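PDB 3D8K: protein phosphatase 2C, which probably removes phosphate from phosphoserine and phosphothreonine residues of proteins by hydrolysis, as a manganese-dependent phosphatase of the PP2C family. Local coordinates for residues G164-L173 against A250-P261; H193-V204 against L218-R228. All blocks are in the same frame, centred on the assembly; numbering follows the deposited sequence.

Contact 1. Residues G164-L173 against A250-P261; sequences GIYTIHVASL and AVPDVTTFFAYP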
loop_
_atom_site.group_PDB
_atom_site.type_symbol
_atom_site.label_atom_id
_atom_site.label_comp_id
_atom_site.label_asym_id
_atom_site.label_seq_id
_atom_site.Cartn_x
_atom_site.Cartn_y
_atom_site.Cartn_z
ATOM N N GLY C 164 18.198 1.115 -22.306
ATOM C CA GLY C 164 16.910 0.549 -22.662
ATOM C C GLY C 164 16.254 0.998 -23.949
ATOM O O GLY C 164 16.705 1.926 -24.612
ATOM N N ILE C 165 15.166 0.315 -24.294
ATOM C CA ILE C 165 14.394 0.604 -25.496
ATOM C C ILE C 165 12.921 0.538 -25.161
ATOM O O ILE C 165 12.537 0.058 -24.098
ATOM C CB ILE C 165 14.657 -0.426 -26.611
ATOM C CG1 ILE C 165 14.288 -1.829 -26.124
ATOM C CG2 ILE C 165 16.112 -0.371 -27.039
ATOM C CD1 ILE C 165 14.481 -2.905 -27.172
ATOM N N TYR C 166 12.096 1.021 -26.078
ATOM C CA TYR C 166 10.656 1.003 -25.893
ATOM C C TYR C 166 10.027 0.055 -26.907
ATOM O O TYR C 166 10.233 0.200 -28.113
ATOM C CB TYR C 166 10.090 2.407 -26.075
ATOM C CG TYR C 166 10.398 3.346 -24.934
ATOM C CD1 TYR C 166 9.550 3.436 -23.831
ATOM C CD2 TYR C 166 11.522 4.171 -24.967
ATOM C CE1 TYR C 166 9.808 4.331 -22.797
ATOM C CE2 TYR C 166 11.787 5.067 -23.937
ATOM C CZ TYR C 166 10.926 5.147 -22.858
ATOM O OH TYR C 166 11.163 6.063 -21.856
ATOM N N THR C 167 9.283 -0.934 -26.418
ATOM C CA THR C 167 8.617 -1.866 -27.313
ATOM C C THR C 167 7.243 -1.331 -27.664
ATOM O O THR C 167 6.448 -1.018 -26.786
ATOM C CB THR C 167 8.454 -3.240 -26.688
ATOM O OG1 THR C 167 9.724 -3.893 -26.651
ATOM C CG2 THR C 167 7.508 -4.077 -27.500
ATOM N N ILE C 168 6.971 -1.222 -28.952
ATOM C CA ILE C 168 5.692 -0.721 -29.394
ATOM C C ILE C 168 4.859 -1.752 -30.122
ATOM O O ILE C 168 5.323 -2.423 -31.037
ATOM C CB ILE C 168 5.859 0.469 -30.324
ATOM C CG1 ILE C 168 6.496 1.633 -29.564
ATOM C CG2 ILE C 168 4.511 0.854 -30.914
ATOM C CD1 ILE C 168 6.951 2.764 -30.465
ATOM N N HIS C 169 3.613 -1.873 -29.686
ATOM C CA HIS C 169 2.659 -2.778 -30.310
ATOM C C HIS C 169 1.549 -1.919 -30.876
ATOM O O HIS C 169 0.945 -1.105 -30.169
ATOM C CB HIS C 169 2.045 -3.741 -29.300
ATOM C CG HIS C 169 2.889 -4.933 -29.007
ATOM N ND1 HIS C 169 3.967 -4.891 -28.148
ATOM C CD2 HIS C 169 2.818 -6.206 -29.458
ATOM C CE1 HIS C 169 4.520 -6.087 -28.080
ATOM N NE2 HIS C 169 3.842 -6.904 -28.867
ATOM N N VAL C 170 1.283 -2.071 -32.155
ATOM C CA VAL C 170 0.212 -1.300 -32.716
ATOM C C VAL C 170 -0.866 -2.236 -33.211
ATOM O O VAL C 170 -0.599 -3.152 -33.977
ATOM C CB VAL C 170 0.691 -0.426 -33.873
ATOM C CG1 VAL C 170 -0.500 0.357 -34.440
ATOM C CG2 VAL C 170 1.772 0.517 -33.394
ATOM N N ALA C 171 -2.083 -2.010 -32.742
ATOM C CA ALA C 171 -3.234 -2.801 -33.156
ATOM C C ALA C 171 -4.070 -1.867 -34.001
ATOM O O ALA C 171 -4.882 -1.129 -33.464
ATOM C CB ALA C 171 -4.032 -3.258 -31.944
ATOM N N SER C 172 -3.852 -1.879 -35.314
ATOM C CA SER C 172 -4.604 -1.006 -36.215
ATOM C C SER C 172 -5.766 -1.712 -36.908
ATOM O O SER C 172 -5.649 -2.850 -37.356
ATOM C CB SER C 172 -3.686 -0.393 -37.283
ATOM O OG SER C 172 -3.512 -1.265 -38.393
ATOM N N LEU C 173 -6.882 -0.999 -37.004
ATOM C CA LEU C 173 -8.091 -1.511 -37.634
ATOM C C LEU C 173 -8.860 -0.327 -38.184
ATOM O O LEU C 173 -9.683 0.257 -37.487
ATOM C CB LEU C 173 -8.960 -2.240 -36.600
ATOM C CG LEU C 173 -10.223 -2.912 -37.129
ATOM C CD1 LEU C 173 -9.850 -4.186 -37.882
ATOM C CD2 LEU C 173 -11.130 -3.243 -35.976
ATOM N N ALA C 250 -12.960 -7.233 -38.451
ATOM C CA ALA C 250 -12.734 -6.548 -37.181
ATOM C C ALA C 250 -11.469 -7.191 -36.591
ATOM O O ALA C 250 -11.170 -7.075 -35.405
ATOM C CB ALA C 250 -13.918 -6.721 -36.249
ATOM N N VAL C 251 -10.749 -7.898 -37.453
ATOM C CA VAL C 251 -9.496 -8.531 -37.075
ATOM C C VAL C 251 -8.427 -7.487 -37.391
ATOM O O VAL C 251 -8.159 -7.184 -38.567
ATOM C CB VAL C 251 -9.209 -9.781 -37.913
ATOM C CG1 VAL C 251 -8.015 -10.505 -37.334
ATOM C CG2 VAL C 251 -10.430 -10.665 -37.968
ATOM N N PRO C 252 -7.805 -6.927 -36.346
ATOM C CA PRO C 252 -6.772 -5.912 -36.505
ATOM C C PRO C 252 -5.455 -6.401 -37.059
ATOM O O PRO C 252 -5.123 -7.588 -37.000
ATOM C CB PRO C 252 -6.612 -5.378 -35.097
ATOM C CG PRO C 252 -6.723 -6.622 -34.298
ATOM C CD PRO C 252 -7.932 -7.303 -34.927
ATOM N N ASP C 253 -4.726 -5.437 -37.610
ATOM C CA ASP C 253 -3.394 -5.621 -38.166
ATOM C C ASP C 253 -2.503 -5.279 -36.978
ATOM O O ASP C 253 -2.461 -4.139 -36.544
ATOM C CB ASP C 253 -3.190 -4.634 -39.324
ATOM C CG ASP C 253 -1.727 -4.316 -39.587
ATOM O OD1 ASP C 253 -0.918 -5.272 -39.610
ATOM O OD2 ASP C 253 -1.392 -3.114 -39.789
ATOM N N VAL C 254 -1.829 -6.278 -36.424
ATOM C CA VAL C 254 -0.962 -6.063 -35.277
ATOM C C VAL C 254 0.527 -6.086 -35.632
ATOM O O VAL C 254 1.049 -7.104 -36.074
ATOM C CB VAL C 254 -1.208 -7.128 -34.200
ATOM C CG1 VAL C 254 -0.337 -6.846 -32.981
ATOM C CG2 VAL C 254 -2.679 -7.145 -33.812
ATOM N N THR C 255 1.211 -4.970 -35.417
ATOM C CA THR C 255 2.637 -4.873 -35.713
ATOM C C THR C 255 3.427 -4.580 -34.443
ATOM O O THR C 255 2.863 -4.097 -33.457
ATOM C CB THR C 255 2.917 -3.749 -36.736
ATOM O OG1 THR C 255 2.348 -2.516 -36.270
ATOM C CG2 THR C 255 2.321 -4.091 -38.086
ATOM N N THR C 256 4.728 -4.873 -34.463
ATOM C CA THR C 256 5.582 -4.611 -33.304
ATOM C C THR C 256 6.887 -3.955 -33.746
ATOM O O THR C 256 7.469 -4.348 -34.752
ATOM C CB THR C 256 5.920 -5.900 -32.547
ATOM O OG1 THR C 256 4.721 -6.639 -32.300
ATOM C CG2 THR C 256 6.566 -5.573 -31.214
ATOM N N PHE C 257 7.329 -2.948 -32.996
ATOM C CA PHE C 257 8.557 -2.208 -33.286
ATOM C C PHE C 257 9.229 -1.795 -31.976
ATOM O O PHE C 257 8.594 -1.758 -30.929
ATOM C CB PHE C 257 8.265 -0.898 -34.025
ATOM C CG PHE C 257 7.634 -1.054 -35.385
ATOM C CD1 PHE C 257 6.353 -1.585 -35.530
ATOM C CD2 PHE C 257 8.297 -0.587 -36.524
ATOM C CE1 PHE C 257 5.744 -1.645 -36.772
ATOM C CE2 PHE C 257 7.688 -0.645 -37.771
ATOM C CZ PHE C 257 6.409 -1.173 -37.894
ATOM N N PHE C 258 10.514 -1.471 -32.032
ATOM C CA PHE C 258 11.200 -0.992 -30.841
ATOM C C PHE C 258 11.636 0.425 -31.167
ATOM O O PHE C 258 11.821 0.766 -32.329
ATOM C CB PHE C 258 12.418 -1.843 -30.495
ATOM C CG PHE C 258 13.518 -1.747 -31.485
ATOM C CD1 PHE C 258 13.391 -2.314 -32.743
ATOM C CD2 PHE C 258 14.685 -1.073 -31.169
ATOM C CE1 PHE C 258 14.410 -2.209 -33.676
ATOM C CE2 PHE C 258 15.715 -0.957 -32.095
ATOM C CZ PHE C 258 15.577 -1.531 -33.357
ATOM N N ALA C 259 11.773 1.254 -30.144
ATOM C CA ALA C 259 12.179 2.633 -30.333
ATOM C C ALA C 259 13.181 2.962 -29.269
ATOM O O ALA C 259 13.068 2.508 -28.137
ATOM C CB ALA C 259 11.003 3.551 -30.203
ATOM N N TYR C 260 14.163 3.768 -29.640
ATOM C CA TYR C 260 15.209 4.167 -28.720
ATOM C C TYR C 260 14.709 5.362 -27.932
ATOM O O TYR C 260 13.808 6.060 -28.386
ATOM C CB TYR C 260 16.460 4.544 -29.519
ATOM C CG TYR C 260 17.152 3.387 -30.224
ATOM C CD1 TYR C 260 17.707 2.342 -29.498
ATOM C CD2 TYR C 260 17.296 3.367 -31.620
ATOM C CE1 TYR C 260 18.391 1.302 -30.129
ATOM C CE2 TYR C 260 17.983 2.333 -32.266
ATOM C CZ TYR C 260 18.533 1.299 -31.511
ATOM O OH TYR C 260 19.247 0.265 -32.121
ATOM N N PRO C 261 15.248 5.591 -26.719
ATOM C CA PRO C 261 14.802 6.749 -25.936
ATOM C C PRO C 261 15.157 7.975 -26.770
ATOM O O PRO C 261 16.200 8.004 -27.428
ATOM C CB PRO C 261 15.630 6.644 -24.670
ATOM C CG PRO C 261 15.740 5.191 -24.482
ATOM C CD PRO C 261 16.035 4.677 -25.878
#

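Contact 2. Residues H193-V204 against L218-R228; sequences HTASSHKERHRV and LLLGGVVPMTR. With SO4 (sulfate ion), chain G.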
loop_
_atom_site.group_PDB
_atom_site.type_symbol
_atom_site.label_atom_id
_atom_site.label_comp_id
_atom_site.label_asym_id
_atom_site.label_seq_id
_atom_site.Cartn_x
_atom_site.Cartn_y
_atom_site.Cartn_z
ATOM N N HIS C 193 -6.581 0.638 -43.917
ATOM C CA HIS C 193 -7.531 -0.304 -44.516
ATOM C C HIS C 193 -8.513 0.416 -45.430
ATOM O O HIS C 193 -9.635 0.707 -45.044
ATOM C CB HIS C 193 -8.284 -1.030 -43.411
ATOM C CG HIS C 193 -7.407 -1.869 -42.545
ATOM N ND1 HIS C 193 -7.419 -1.785 -41.173
ATOM C CD2 HIS C 193 -6.499 -2.825 -42.855
ATOM C CE1 HIS C 193 -6.558 -2.655 -40.673
ATOM N NE2 HIS C 193 -5.987 -3.300 -41.674
ATOM N N THR C 194 -8.082 0.685 -46.652
ATOM C CA THR C 194 -8.903 1.402 -47.618
ATOM C C THR C 194 -8.876 0.668 -48.946
ATOM O O THR C 194 -8.142 -0.312 -49.098
ATOM C CB THR C 194 -8.349 2.827 -47.829
ATOM O OG1 THR C 194 -7.420 2.841 -48.922
ATOM C CG2 THR C 194 -7.605 3.279 -46.580
ATOM N N ALA C 195 -9.653 1.138 -49.916
ATOM C CA ALA C 195 -9.668 0.476 -51.220
ATOM C C ALA C 195 -8.295 0.564 -51.890
ATOM O O ALA C 195 -7.985 -0.204 -52.807
ATOM C CB ALA C 195 -10.731 1.094 -52.123
ATOM N N SER C 196 -7.479 1.504 -51.423
ATOM C CA SER C 196 -6.144 1.700 -51.965
ATOM C C SER C 196 -5.267 0.507 -51.658
ATOM O O SER C 196 -4.317 0.235 -52.384
ATOM C CB SER C 196 -5.499 2.961 -51.385
ATOM O OG SER C 196 -6.059 4.135 -51.939
ATOM N N SER C 197 -5.587 -0.210 -50.587
ATOM C CA SER C 197 -4.795 -1.370 -50.188
ATOM C C SER C 197 -5.033 -2.598 -51.056
ATOM O O SER C 197 -6.011 -3.314 -50.868
ATOM C CB SER C 197 -5.079 -1.722 -48.727
ATOM O OG SER C 197 -4.471 -2.952 -48.383
ATOM N N HIS C 198 -4.126 -2.848 -51.997
ATOM C CA HIS C 198 -4.259 -3.997 -52.885
ATOM C C HIS C 198 -4.765 -5.223 -52.138
ATOM O O HIS C 198 -5.655 -5.916 -52.622
ATOM C CB HIS C 198 -2.927 -4.340 -53.558
ATOM C CG HIS C 198 -3.009 -5.518 -54.483
ATOM N ND1 HIS C 198 -3.827 -5.537 -55.596
ATOM C CD2 HIS C 198 -2.400 -6.727 -54.448
ATOM C CE1 HIS C 198 -3.718 -6.705 -56.203
ATOM N NE2 HIS C 198 -2.857 -7.445 -55.527
ATOM N N LYS C 199 -4.212 -5.492 -50.959
ATOM C CA LYS C 199 -4.643 -6.658 -50.201
ATOM C C LYS C 199 -6.091 -6.544 -49.716
ATOM O O LYS C 199 -6.877 -7.481 -49.871
ATOM C CB LYS C 199 -3.705 -6.902 -49.016
ATOM C CG LYS C 199 -2.289 -7.334 -49.412
ATOM C CD LYS C 199 -2.179 -8.829 -49.706
ATOM C CE LYS C 199 -2.418 -9.659 -48.442
ATOM N NZ LYS C 199 -2.294 -11.130 -48.677
ATOM N N GLU C 200 -6.448 -5.400 -49.144
ATOM C CA GLU C 200 -7.801 -5.195 -48.639
ATOM C C GLU C 200 -8.859 -5.299 -49.727
ATOM O O GLU C 200 -9.808 -6.075 -49.628
ATOM C CB GLU C 200 -7.893 -3.836 -47.957
ATOM C CG GLU C 200 -7.185 -3.813 -46.633
ATOM C CD GLU C 200 -7.763 -4.836 -45.689
ATOM O OE1 GLU C 200 -8.952 -4.716 -45.351
ATOM O OE2 GLU C 200 -7.038 -5.764 -45.292
ATOM N N ARG C 201 -8.689 -4.489 -50.757
ATOM C CA ARG C 201 -9.587 -4.461 -51.889
ATOM C C ARG C 201 -9.701 -5.890 -52.417
ATOM O O ARG C 201 -10.765 -6.332 -52.844
ATOM C CB ARG C 201 -8.988 -3.549 -52.955
ATOM C CG ARG C 201 -9.868 -3.237 -54.136
ATOM C CD ARG C 201 -9.006 -2.978 -55.377
ATOM N NE ARG C 201 -7.845 -2.123 -55.122
ATOM C CZ ARG C 201 -6.582 -2.516 -55.252
ATOM N NH1 ARG C 201 -6.302 -3.754 -55.636
ATOM N NH2 ARG C 201 -5.592 -1.673 -54.992
ATOM N N HIS C 202 -8.601 -6.622 -52.381
ATOM C CA HIS C 202 -8.632 -7.982 -52.870
ATOM C C HIS C 202 -9.446 -8.899 -51.960
ATOM O O HIS C 202 -10.348 -9.598 -52.426
ATOM C CB HIS C 202 -7.221 -8.531 -53.030
ATOM C CG HIS C 202 -7.156 -9.700 -53.951
ATOM N ND1 HIS C 202 -7.799 -10.890 -53.682
ATOM C CD2 HIS C 202 -6.602 -9.839 -55.179
ATOM C CE1 HIS C 202 -7.647 -11.711 -54.706
ATOM N NE2 HIS C 202 -6.924 -11.097 -55.628
ATOM N N ARG C 203 -9.128 -8.897 -50.667
ATOM C CA ARG C 203 -9.854 -9.718 -49.706
ATOM C C ARG C 203 -11.352 -9.517 -49.870
ATOM O O ARG C 203 -12.091 -10.458 -50.150
ATOM C CB ARG C 203 -9.467 -9.346 -48.269
ATOM C CG ARG C 203 -10.349 -10.018 -47.212
ATOM C CD ARG C 203 -9.885 -9.729 -45.800
ATOM N NE ARG C 203 -9.974 -8.310 -45.480
ATOM C CZ ARG C 203 -11.120 -7.653 -45.348
ATOM N NH1 ARG C 203 -12.266 -8.297 -45.500
ATOM N NH2 ARG C 203 -11.119 -6.355 -45.083
ATOM N N VAL C 204 -11.787 -8.276 -49.689
ATOM C CA VAL C 204 -13.194 -7.921 -49.795
ATOM C C VAL C 204 -13.845 -8.395 -51.085
ATOM O O VAL C 204 -14.851 -9.102 -51.051
ATOM C CB VAL C 204 -13.399 -6.390 -49.696
ATOM C CG1 VAL C 204 -14.853 -6.053 -49.895
ATOM C CG2 VAL C 204 -12.916 -5.877 -48.345
ATOM N N LEU C 218 -15.792 5.981 -53.228
ATOM C CA LEU C 218 -16.389 4.660 -53.166
ATOM C C LEU C 218 -16.347 4.039 -51.779
ATOM O O LEU C 218 -15.325 4.060 -51.102
ATOM C CB LEU C 218 -15.716 3.720 -54.169
ATOM C CG LEU C 218 -14.320 3.322 -53.729
ATOM C CD1 LEU C 218 -13.760 2.296 -54.684
ATOM C CD2 LEU C 218 -13.454 4.577 -53.662
ATOM N N LEU C 219 -17.483 3.467 -51.394
ATOM C CA LEU C 219 -17.672 2.832 -50.098
ATOM C C LEU C 219 -17.943 1.331 -50.243
ATOM O O LEU C 219 -18.528 0.883 -51.237
ATOM C CB LEU C 219 -18.852 3.501 -49.389
ATOM C CG LEU C 219 -18.850 5.028 -49.543
ATOM C CD1 LEU C 219 -20.170 5.651 -49.076
ATOM C CD2 LEU C 219 -17.668 5.582 -48.777
ATOM N N LEU C 220 -17.511 0.553 -49.255
ATOM C CA LEU C 220 -17.742 -0.877 -49.288
ATOM C C LEU C 220 -19.271 -1.070 -49.217
ATOM O O LEU C 220 -19.944 -0.524 -48.331
ATOM C CB LEU C 220 -17.033 -1.546 -48.111
ATOM C CG LEU C 220 -16.747 -3.053 -48.181
ATOM C CD1 LEU C 220 -15.511 -3.370 -47.370
ATOM C CD2 LEU C 220 -17.925 -3.857 -47.650
ATOM N N GLY C 221 -19.813 -1.816 -50.176
ATOM C CA GLY C 221 -21.242 -2.042 -50.203
ATOM C C GLY C 221 -22.014 -0.756 -50.419
ATOM O O GLY C 221 -23.242 -0.740 -50.411
ATOM N N GLY C 222 -21.302 0.344 -50.617
ATOM C CA GLY C 222 -22.002 1.587 -50.822
ATOM C C GLY C 222 -22.278 2.279 -49.507
ATOM O O GLY C 222 -23.124 3.165 -49.453
ATOM N N VAL C 223 -21.612 1.871 -48.429
ATOM C CA VAL C 223 -21.827 2.573 -47.176
ATOM C C VAL C 223 -20.540 2.786 -46.352
ATOM O O VAL C 223 -20.317 3.857 -45.806
ATOM C CB VAL C 223 -22.958 1.878 -46.298
ATOM C CG1 VAL C 223 -23.838 0.986 -47.159
ATOM C CG2 VAL C 223 -22.367 1.104 -45.142
ATOM N N VAL C 224 -19.659 1.798 -46.324
ATOM C CA VAL C 224 -18.449 1.899 -45.525
ATOM C C VAL C 224 -17.239 2.615 -46.132
ATOM O O VAL C 224 -16.816 2.340 -47.252
ATOM C CB VAL C 224 -18.031 0.513 -45.068
ATOM C CG1 VAL C 224 -17.220 0.622 -43.809
ATOM C CG2 VAL C 224 -19.268 -0.331 -44.815
ATOM N N PRO C 225 -16.647 3.541 -45.369
ATOM C CA PRO C 225 -15.481 4.316 -45.808
ATOM C C PRO C 225 -14.162 3.554 -45.725
ATOM O O PRO C 225 -13.154 4.010 -46.257
ATOM C CB PRO C 225 -15.484 5.521 -44.867
ATOM C CG PRO C 225 -16.898 5.546 -44.312
ATOM C CD PRO C 225 -17.208 4.107 -44.135
HETATM N N MSE C 226 -14.169 2.400 -45.063
HETATM C CA MSE C 226 -12.958 1.592 -44.914
HETATM C C MSE C 226 -13.228 0.083 -45.045
HETATM O O MSE C 226 -14.375 -0.333 -45.174
HETATM C CB MSE C 226 -12.312 1.909 -43.567
HETATM C CG MSE C 226 -13.277 1.791 -42.429
HETATM SE SE MSE C 226 -12.593 2.625 -40.787
HETATM C CE MSE C 226 -13.050 4.468 -41.336
ATOM N N THR C 227 -12.180 -0.738 -45.025
ATOM C CA THR C 227 -12.371 -2.174 -45.184
ATOM C C THR C 227 -12.327 -2.921 -43.850
ATOM O O THR C 227 -12.615 -4.118 -43.772
ATOM C CB THR C 227 -11.323 -2.746 -46.160
ATOM O OG1 THR C 227 -10.015 -2.476 -45.661
ATOM C CG2 THR C 227 -11.459 -2.098 -47.539
ATOM N N ARG C 228 -11.970 -2.202 -42.794
ATOM C CA ARG C 228 -11.900 -2.791 -41.466
ATOM C C ARG C 228 -12.436 -1.828 -40.429
ATOM O O ARG C 228 -12.101 -0.639 -40.431
ATOM C CB ARG C 228 -10.470 -3.203 -41.145
ATOM C CG ARG C 228 -10.030 -4.406 -41.962
ATOM C CD ARG C 228 -8.671 -4.879 -41.551
ATOM N NE ARG C 228 -8.286 -6.111 -42.221
ATOM C CZ ARG C 228 -7.124 -6.730 -42.035
ATOM N NH1 ARG C 228 -6.225 -6.227 -41.204
ATOM N NH2 ARG C 228 -6.869 -7.867 -42.668
HETATM S S SO4 G . -8.418 -4.870 -58.223
HETATM O O1 SO4 G . -9.493 -5.822 -58.525
HETATM O O2 SO4 G . -7.409 -4.922 -59.304
HETATM O O3 SO4 G . -8.973 -3.516 -58.141
HETATM O O4 SO4 G . -7.798 -5.246 -56.943
#

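Contact 1. Residues G164-L173 against A250-P261
Tyr-166 and Ala-259 face each other across two antiparallel strands, 165-173 and 253-259, where Tyr-166 N donates to Ala-259 O at 2.7 Å and Ala-259 N returns the bond to Tyr-166 O. The same two-way pairing recurs at Ile-168 with Phe-257, Val-170 with Thr-255 and Ser-172 with Asp-253, eight backbone bonds in all. The face that carries these residues is the closely filled one. CD1 of Ile-168 rests 4.1 Å from CB of Ala-259, whose small methyl leaves room for the branched chain. The Tyr-166 ring turns its edge to Pro-261 CA, while its hydroxyl is bonded to Pro-324 O. Thr-255 OG1, tucked between backbone N and carbonyl carbon (chi1 54°), lies 3.6 Å from Val-170 CB and is bonded to Leu-189 O, which suits a hydroxyl in a buried place. At the Ser-172 end of this face, Ser-172 OG gives Asp-253 OD2 a weak bond of 3.1 Å.

This pair closes one side of the six-stranded antiparallel sheet of the PP2C beta-sandwich: strand 106-115 flanks 165-173, and 253-259 is the outermost strand within the chain. On the other face, around His-169 and Thr-256, the cover is looser and partly exposed. Polar residues with some apolar surface suit it: Thr-256 CG2 lies over one face of the His-169 imidazole, a CH-pi contact at 3.9 Å from the ring centroid.

Contact 2. Residues H193-V204 against L218-R228
A helix N-terminus is packed here against the chain that follows a beta-hairpin: Glu-200, in the first turn of helix 198-206, meets Thr-227 and Arg-228, beyond strand 217-220. The Glu-200 chain bends at chi2 (-59°), carrying its carboxylate to the threonine, where Thr-227 OG1 donates to OE1; the modelled 2.5 Å between them is probably too short. OE1 also receives Arg-203 NH2 on its syn side at 2.7 Å, a salt bridge one helical turn on. The same NH2 reaches Thr-227 O at 3.0 Å from above the carbonyl plane; Arg-203 NH1 is bonded to Leu-247 O.

Glutamate suits this place because its second oxygen can serve Arg-228. OE2 lies over a face of that guanidinium, 3.3 Å from NE, with the two planes 79° apart; the attraction is one of charge, as no N-H points at the oxygen. A shared carboxylate probably eases the closeness of the two arginines. Helix and hairpin belong to the excursion between strands 165-173 and 253-259, consistent with the flap subdomain of PP2C phosphatases. The helix begins with an N-cap, where serine offers an oxygen to a first-turn N-H: Ser-197 OG accepts from Glu-200 N, fixing the glutamate at its backbone N as well as at its carboxylate.

The aliphatic part of Arg-228 passes over one face of the His-193 ring, whose ND1 is bonded to Gly-174 N; His-193 O accepts from Thr-227 N at 2.9 Å. At the apolar end, Val-204 and Leu-220 meet tip to tip, CG2 to CD1 at 3.7 Å, beside Phe-211 of the same hairpin.

Contact 1 belongs to the buried body of the fold, whereas contact 2 is only partly buried and lies in the excursion of chain between strands 165-173 and 253-259; their centres are about 23 Å apart. They nevertheless abut where those strands meet the excursion: Leu-173 CD1 lies 3.5 Å from Arg-228 CB, and His-193 CE1 is 3.4 Å from Ser-172 O. Chemistry follows place. In contact 1 regular backbone pairing does most of the joining, and mostly buried side chains, apolar ones mixed with a few bonded hydroxyls, line one face. Contact 2 joins a helix and the loop before it to a hairpin strand and the irregular chain beyond, relying mainly on charged and hydroxyl side chains.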